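Local coordinates for ribosomal RNA small subunit methyltransferase E (Legionella pneumophila, PDB 5O95), which probably methylates the N3 position of a uridine in 16S rRNA, using S-adenosyl-L-methionine as the methyl donor, at residues E14-P17 with G18-L21; R36-Q39 with G40-L43. One frame throughout, in Å; residues are numbered along the deposited sequence.

In the fold
Interactions 1 and 2 are two tight turns of the same design, met in that order along the chain. In each, a type II turn with glycine in its third position opens into a strand, and the side chain of its fourth residue reaches back to the backbone N of its first. The turns feed strands 20-22 and 42-46 of one five-stranded mixed sheet in the N-terminal PUA-like part: 20-22 is outermost, whereas 42-46 lies between 8-10 and 51-61. Their centres are about 17 Å apart and their nearest atoms about 8 Å, without touching. Both lie away from the S-adenosyl-L-methionine site; what they do is reverse the chain as it enters two strands of the sheet.

Interaction 1 of 2, residues E14-P17 with G18-L21; sequences EYQP and GQLL
Gln19 folds its side chain back across the turn so that its amide lies over the backbone of Gln16, and this is the tightly packed part of the contact. Gln19 CG stands anti to the carbonyl carbon (chi1 -75°) and the chain then runs extended, which brings Gln19 OE1 to 3.0 Å from Gln16 N. The bond is fairly straight at hydrogen (157°), yet the donor sits above the amide plane of Gln19 rather than on a lone pair. In return, Gln19 N donates to Gln16 O at 3.2 Å. The two glutamine side chains run side by side with their amide planes almost perpendicular, Gln19 NE2 lying 3.5 Å from Gln16 CB. Glutamine suits this place because it is long enough to span the turn and carries an acceptor at its tip. Further along the strand, Leu21 crosses the Tyr15 ring at about a right angle: Leu21 CD1 approaches Tyr15 CE1 to 3.7 Å, while CD2 stands over one face near the rim. The tyrosine hydroxyl is held by Pro12 O.

The other side is loose and wet. A water donates to both Glu14 O (2.7 Å) and Gln19 OE1 (2.8 Å), so it links the Glu14 carbonyl to the Gln19 amide, and the Gln16 amide leads away from the turn. At the exposed apex, the ring of Pro17 restricts its phi to the value needed there, and Gly18 takes a positive phi of 86°, where the lack of a beta carbon spares the carbonyl O of Pro17. Proline followed by glycine in the central positions is the classic signature of a type II beta turn, here from Gln16 to Gln19, leading into edge strand 20-22.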
ATOM      1  N   GLU B  14     -21.346  24.247   9.828  1.00 14.03           N
ATOM      2  CA  GLU B  14     -22.064  24.768   8.677  1.00 17.84           C
ATOM      3  C   GLU B  14     -21.709  26.238   8.541  1.00 14.61           C
ATOM      4  O   GLU B  14     -21.676  26.965   9.546  1.00 17.63           O
ATOM      5  CB  GLU B  14     -23.564  24.667   8.923  1.00 19.31           C
ATOM      6  CG  GLU B  14     -24.086  23.276   9.105  1.00 21.11           C
ATOM      7  CD  GLU B  14     -23.947  22.440   7.861  1.00 52.36           C
ATOM      8  OE1 GLU B  14     -24.170  22.984   6.760  1.00 30.74           O
ATOM      9  OE2 GLU B  14     -23.612  21.243   7.988  1.00 44.08           O
ATOM     10  N   TYR B  15     -21.503  26.686   7.291  1.00 16.05           N
ATOM     11  CA  TYR B  15     -21.052  28.039   7.003  1.00 16.26           C
ATOM     12  C   TYR B  15     -21.768  28.536   5.761  1.00 18.67           C
ATOM     13  O   TYR B  15     -22.270  27.747   4.961  1.00 20.18           O
ATOM     14  CB  TYR B  15     -19.527  28.145   6.817  1.00 18.74           C
ATOM     15  CG  TYR B  15     -18.842  27.581   8.024  1.00 14.88           C
ATOM     16  CD1 TYR B  15     -18.748  28.331   9.184  1.00 16.15           C
ATOM     17  CD2 TYR B  15     -18.369  26.266   8.033  1.00 18.35           C
ATOM     18  CE1 TYR B  15     -18.178  27.820  10.323  1.00 17.56           C
ATOM     19  CE2 TYR B  15     -17.792  25.735   9.177  1.00 17.70           C
ATOM     20  CZ  TYR B  15     -17.708  26.524  10.317  1.00 17.29           C
ATOM     21  OH  TYR B  15     -17.141  26.005  11.462  1.00 17.25           O
ATOM     22  N   GLN B  16     -21.808  29.853   5.625  1.00 21.80           N
ATOM     23  CA  GLN B  16     -22.479  30.481   4.499  1.00 20.66           C
ATOM     24  C   GLN B  16     -21.511  31.389   3.764  1.00 21.98           C
ATOM     25  O   GLN B  16     -20.568  31.899   4.363  1.00 18.69           O
ATOM     26  CB  GLN B  16     -23.671  31.329   4.966  1.00 21.38           C
ATOM     27  CG  GLN B  16     -24.701  30.558   5.779  1.00 37.38           C
ATOM     28  CD  GLN B  16     -25.150  29.271   5.105  1.00 85.08           C
ATOM     29  OE1 GLN B  16     -25.372  29.236   3.894  1.00 74.74           O
ATOM     30  NE2 GLN B  16     -25.281  28.203   5.890  1.00 67.30           N
ATOM     31  N   PRO B  17     -21.744  31.657   2.476  1.00 20.03           N
ATOM     32  CA  PRO B  17     -20.853  32.576   1.763  1.00 22.36           C
ATOM     33  C   PRO B  17     -20.786  33.920   2.465  1.00 19.44           C
ATOM     34  O   PRO B  17     -21.778  34.403   3.018  1.00 24.71           O
ATOM     35  CB  PRO B  17     -21.509  32.698   0.383  1.00 25.88           C
ATOM     36  CG  PRO B  17     -22.171  31.376   0.190  1.00 22.84           C
ATOM     37  CD  PRO B  17     -22.703  31.003   1.568  1.00 27.83           C
ATOM     38  N   GLY B  18     -19.607  34.530   2.432  1.00 19.90           N
ATOM     39  CA  GLY B  18     -19.393  35.816   3.062  1.00 21.68           C
ATOM     40  C   GLY B  18     -19.043  35.760   4.533  1.00 26.86           C
ATOM     41  O   GLY B  18     -18.695  36.799   5.103  1.00 24.49           O
ATOM     42  N   GLN B  19     -19.107  34.587   5.167  1.00 20.72           N
ATOM     43  CA  GLN B  19     -18.809  34.516   6.589  1.00 21.34           C
ATOM     44  C   GLN B  19     -17.309  34.516   6.828  1.00 21.84           C
ATOM     45  O   GLN B  19     -16.527  34.035   6.004  1.00 23.91           O
ATOM     46  CB  GLN B  19     -19.430  33.271   7.220  1.00 21.06           C
ATOM     47  CG  GLN B  19     -20.949  33.423   7.394  1.00 34.33           C
ATOM     48  CD  GLN B  19     -21.627  32.189   7.956  1.00 45.16           C
ATOM     49  OE1 GLN B  19     -20.995  31.152   8.151  1.00 25.47           O
ATOM     50  NE2 GLN B  19     -22.925  32.295   8.215  1.00 35.00           N
ATOM     51  N   LEU B  20     -16.917  35.066   7.971  1.00 22.53           N
ATOM     52  CA  LEU B  20     -15.540  35.022   8.435  1.00 24.91           C
ATOM     53  C   LEU B  20     -15.408  33.882   9.435  1.00 22.31           C
ATOM     54  O   LEU B  20     -16.215  33.762  10.360  1.00 23.63           O
ATOM     55  CB  LEU B  20     -15.146  36.341   9.101  1.00 27.70           C
ATOM     56  CG  LEU B  20     -13.661  36.467   9.469  1.00 33.84           C
ATOM     57  CD1 LEU B  20     -12.791  36.514   8.223  1.00 32.77           C
ATOM     58  CD2 LEU B  20     -13.440  37.712  10.324  1.00 30.07           C
ATOM     59  N   LEU B  21     -14.401  33.040   9.236  1.00 19.19           N
ATOM     60  CA  LEU B  21     -14.178  31.893  10.103  1.00 22.36           C
ATOM     61  C   LEU B  21     -12.769  31.972  10.670  1.00 22.83           C
ATOM     62  O   LEU B  21     -11.793  31.990   9.910  1.00 20.45           O
ATOM     63  CB  LEU B  21     -14.355  30.600   9.312  1.00 19.28           C
ATOM     64  CG  LEU B  21     -13.990  29.319  10.057  1.00 22.94           C
ATOM     65  CD1 LEU B  21     -14.893  29.135  11.268  1.00 22.02           C
ATOM     66  CD2 LEU B  21     -14.077  28.134   9.110  1.00 25.42           C
TER
HETATM   67  O   HOH W   1     -21.735  29.586  10.325  1.00 19.83           O

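Interaction 2 of 2, residues R36-Q39 with G40-L43; sequences RMEQ and GEQL
Glu41 and Glu38 are joined by two hydrogen bonds that close a type II beta turn. Glu41 N donates to Glu38 O at 3.1 Å and nearly straight (164°), the usual bond between the ends of such a turn. The second runs the other way: the Glu41 side chain, extended beyond CG, carries OE2 back to Glu38 N, which meets it from above the carboxylate plane. The modelled Glu38 N to Glu41 OE2 distance of 2.5 Å is short, so its exact length is doubtful, but a carboxylate is a natural acceptor for a backbone N-H in this position.

Electrostatically the pair is less comfortable. Glu38 OE2 and Glu41 OE2 lie 4.3 Å apart, with the two carboxylate planes steeply inclined, and the proximity of like charges probably costs some energy at this exposed end.

Van der Waals contacts come from Met37. Its chain runs straight to SD and bends only at the last torsion (chi3 66°), which brings Met37 CE to 3.6 Å from Leu43 CD2, an apolar contact, and to 3.5 Å from Glu41 OE1. A flexible thioether suits such a buried place, its methyl fitting between the carboxylate and the leucine branch.

Backbone shape completes the turn. Gly40 has a positive phi of 98°, which glycine adopts readily because no beta carbon presses on Gln39 O.

Arg36, likewise at positive phi, is the first residue after helix 25-34 to leave helical backbone angles, and Met37 keeps a backbone bond to Val31 of that helix. Gly40 and Glu41 make backbone hydrogen bonds with Ile57, and Leu43 with Ala55, of strand 51-61, where Met37 and Leu43 both rest on Ile57, so the turn links helix 25-34 to strand 42-46.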
ATOM      1  N   ARG B  36       2.818  27.626   6.626  1.00 24.22           N
ATOM      2  CA  ARG B  36       3.322  28.994   6.455  1.00 25.98           C
ATOM      3  C   ARG B  36       2.523  29.801   5.431  1.00 32.73           C
ATOM      4  O   ARG B  36       3.076  30.628   4.701  1.00 35.04           O
ATOM      5  CB  ARG B  36       4.807  29.016   6.101  1.00 33.56           C
ATOM      6  CG  ARG B  36       5.669  28.365   7.117  1.00 27.47           C
ATOM      7  CD  ARG B  36       7.100  28.608   6.746  1.00 34.38           C
ATOM      8  NE  ARG B  36       8.013  28.085   7.741  1.00 43.25           N
ATOM      9  CZ  ARG B  36       9.288  27.845   7.482  1.00 47.58           C
ATOM     10  NH1 ARG B  36       9.744  28.081   6.263  1.00 33.31           N
ATOM     11  NH2 ARG B  36      10.088  27.368   8.423  1.00 45.85           N
ATOM     12  N   MET B  37       1.215  29.582   5.378  1.00 27.91           N
ATOM     13  CA  MET B  37       0.406  30.276   4.387  1.00 26.73           C
ATOM     14  C   MET B  37       0.172  31.724   4.797  1.00 34.68           C
ATOM     15  O   MET B  37       0.213  32.074   5.982  1.00 32.04           O
ATOM     16  CB  MET B  37      -0.922  29.558   4.176  1.00 24.99           C
ATOM     17  CG  MET B  37      -0.724  28.147   3.686  1.00 23.27           C
ATOM     18  SD  MET B  37      -2.239  27.298   3.299  1.00 31.28           S
ATOM     19  CE  MET B  37      -2.800  28.262   1.892  1.00 29.78           C
ATOM     20  N   GLU B  38      -0.070  32.571   3.801  1.00 28.95           N
ATOM     21  CA  GLU B  38      -0.095  34.010   4.000  1.00 29.02           C
ATOM     22  C   GLU B  38      -1.438  34.590   3.576  1.00 39.19           C
ATOM     23  O   GLU B  38      -2.205  33.970   2.837  1.00 31.50           O
ATOM     24  CB  GLU B  38       1.030  34.686   3.206  1.00 41.61           C
ATOM     25  CG  GLU B  38       2.370  33.982   3.342  1.00 50.15           C
ATOM     26  CD  GLU B  38       3.451  34.614   2.493  1.00 66.38           C
ATOM     27  OE1 GLU B  38       3.327  35.815   2.168  1.00 68.31           O
ATOM     28  OE2 GLU B  38       4.420  33.906   2.147  1.00 64.93           O
ATOM     29  N   GLN B  39      -1.709  35.799   4.061  1.00 37.61           N
ATOM     30  CA  GLN B  39      -2.912  36.526   3.673  1.00 31.96           C
ATOM     31  C   GLN B  39      -3.067  36.527   2.156  1.00 36.99           C
ATOM     32  O   GLN B  39      -2.099  36.734   1.421  1.00 37.73           O
ATOM     33  CB  GLN B  39      -2.812  37.962   4.192  1.00 33.70           C
ATOM     34  CG  GLN B  39      -3.912  38.886   3.715  1.00 49.45           C
ATOM     35  CD  GLN B  39      -3.910  40.204   4.462  1.00 77.78           C
ATOM     36  OE1 GLN B  39      -3.238  40.347   5.488  1.00 53.68           O
ATOM     37  NE2 GLN B  39      -4.660  41.177   3.954  1.00 73.73           N
ATOM     38  N   GLY B  40      -4.288  36.255   1.688  1.00 27.14           N
ATOM     39  CA  GLY B  40      -4.600  36.214   0.277  1.00 30.21           C
ATOM     40  C   GLY B  40      -4.612  34.829  -0.342  1.00 27.51           C
ATOM     41  O   GLY B  40      -5.223  34.643  -1.400  1.00 31.87           O
ATOM     42  N   GLU B  41      -3.959  33.852   0.284  1.00 26.21           N
ATOM     43  CA  GLU B  41      -3.907  32.515  -0.282  1.00 24.15           C
ATOM     44  C   GLU B  41      -5.248  31.794  -0.131  1.00 22.22           C
ATOM     45  O   GLU B  41      -6.025  32.053   0.792  1.00 25.64           O
ATOM     46  CB  GLU B  41      -2.786  31.701   0.369  1.00 27.56           C
ATOM     47  CG  GLU B  41      -1.397  32.310   0.161  1.00 27.33           C
ATOM     48  CD  GLU B  41      -0.283  31.430   0.715  1.00 31.79           C
ATOM     49  OE1 GLU B  41      -0.301  30.209   0.459  1.00 45.10           O
ATOM     50  OE2 GLU B  41       0.599  31.966   1.417  1.00 65.20           O
ATOM     51  N   GLN B  42      -5.508  30.879  -1.063  1.00 26.48           N
ATOM     52  CA  GLN B  42      -6.763  30.148  -1.125  1.00 25.85           C
ATOM     53  C   GLN B  42      -6.695  28.858  -0.318  1.00 22.98           C
ATOM     54  O   GLN B  42      -5.639  28.222  -0.204  1.00 27.29           O
ATOM     55  CB  GLN B  42      -7.099  29.802  -2.572  1.00 29.33           C
ATOM     56  CG  GLN B  42      -7.203  31.015  -3.471  1.00 39.29           C
ATOM     57  CD  GLN B  42      -8.402  31.863  -3.119  1.00 56.68           C
ATOM     58  OE1 GLN B  42      -9.489  31.339  -2.874  1.00 35.15           O
ATOM     59  NE2 GLN B  42      -8.208  33.177  -3.071  1.00 47.66           N
ATOM     60  N   LEU B  43      -7.852  28.456   0.207  1.00 22.79           N
ATOM     61  CA  LEU B  43      -8.027  27.201   0.921  1.00 21.65           C
ATOM     62  C   LEU B  43      -9.388  26.636   0.560  1.00 27.76           C
ATOM     63  O   LEU B  43     -10.332  27.378   0.291  1.00 24.82           O
ATOM     64  CB  LEU B  43      -8.069  27.400   2.456  1.00 24.48           C
ATOM     65  CG  LEU B  43      -6.830  27.837   3.222  1.00 32.79           C
ATOM     66  CD1 LEU B  43      -7.172  28.135   4.675  1.00 24.03           C
ATOM     67  CD2 LEU B  43      -5.795  26.735   3.146  1.00 64.03           C
TER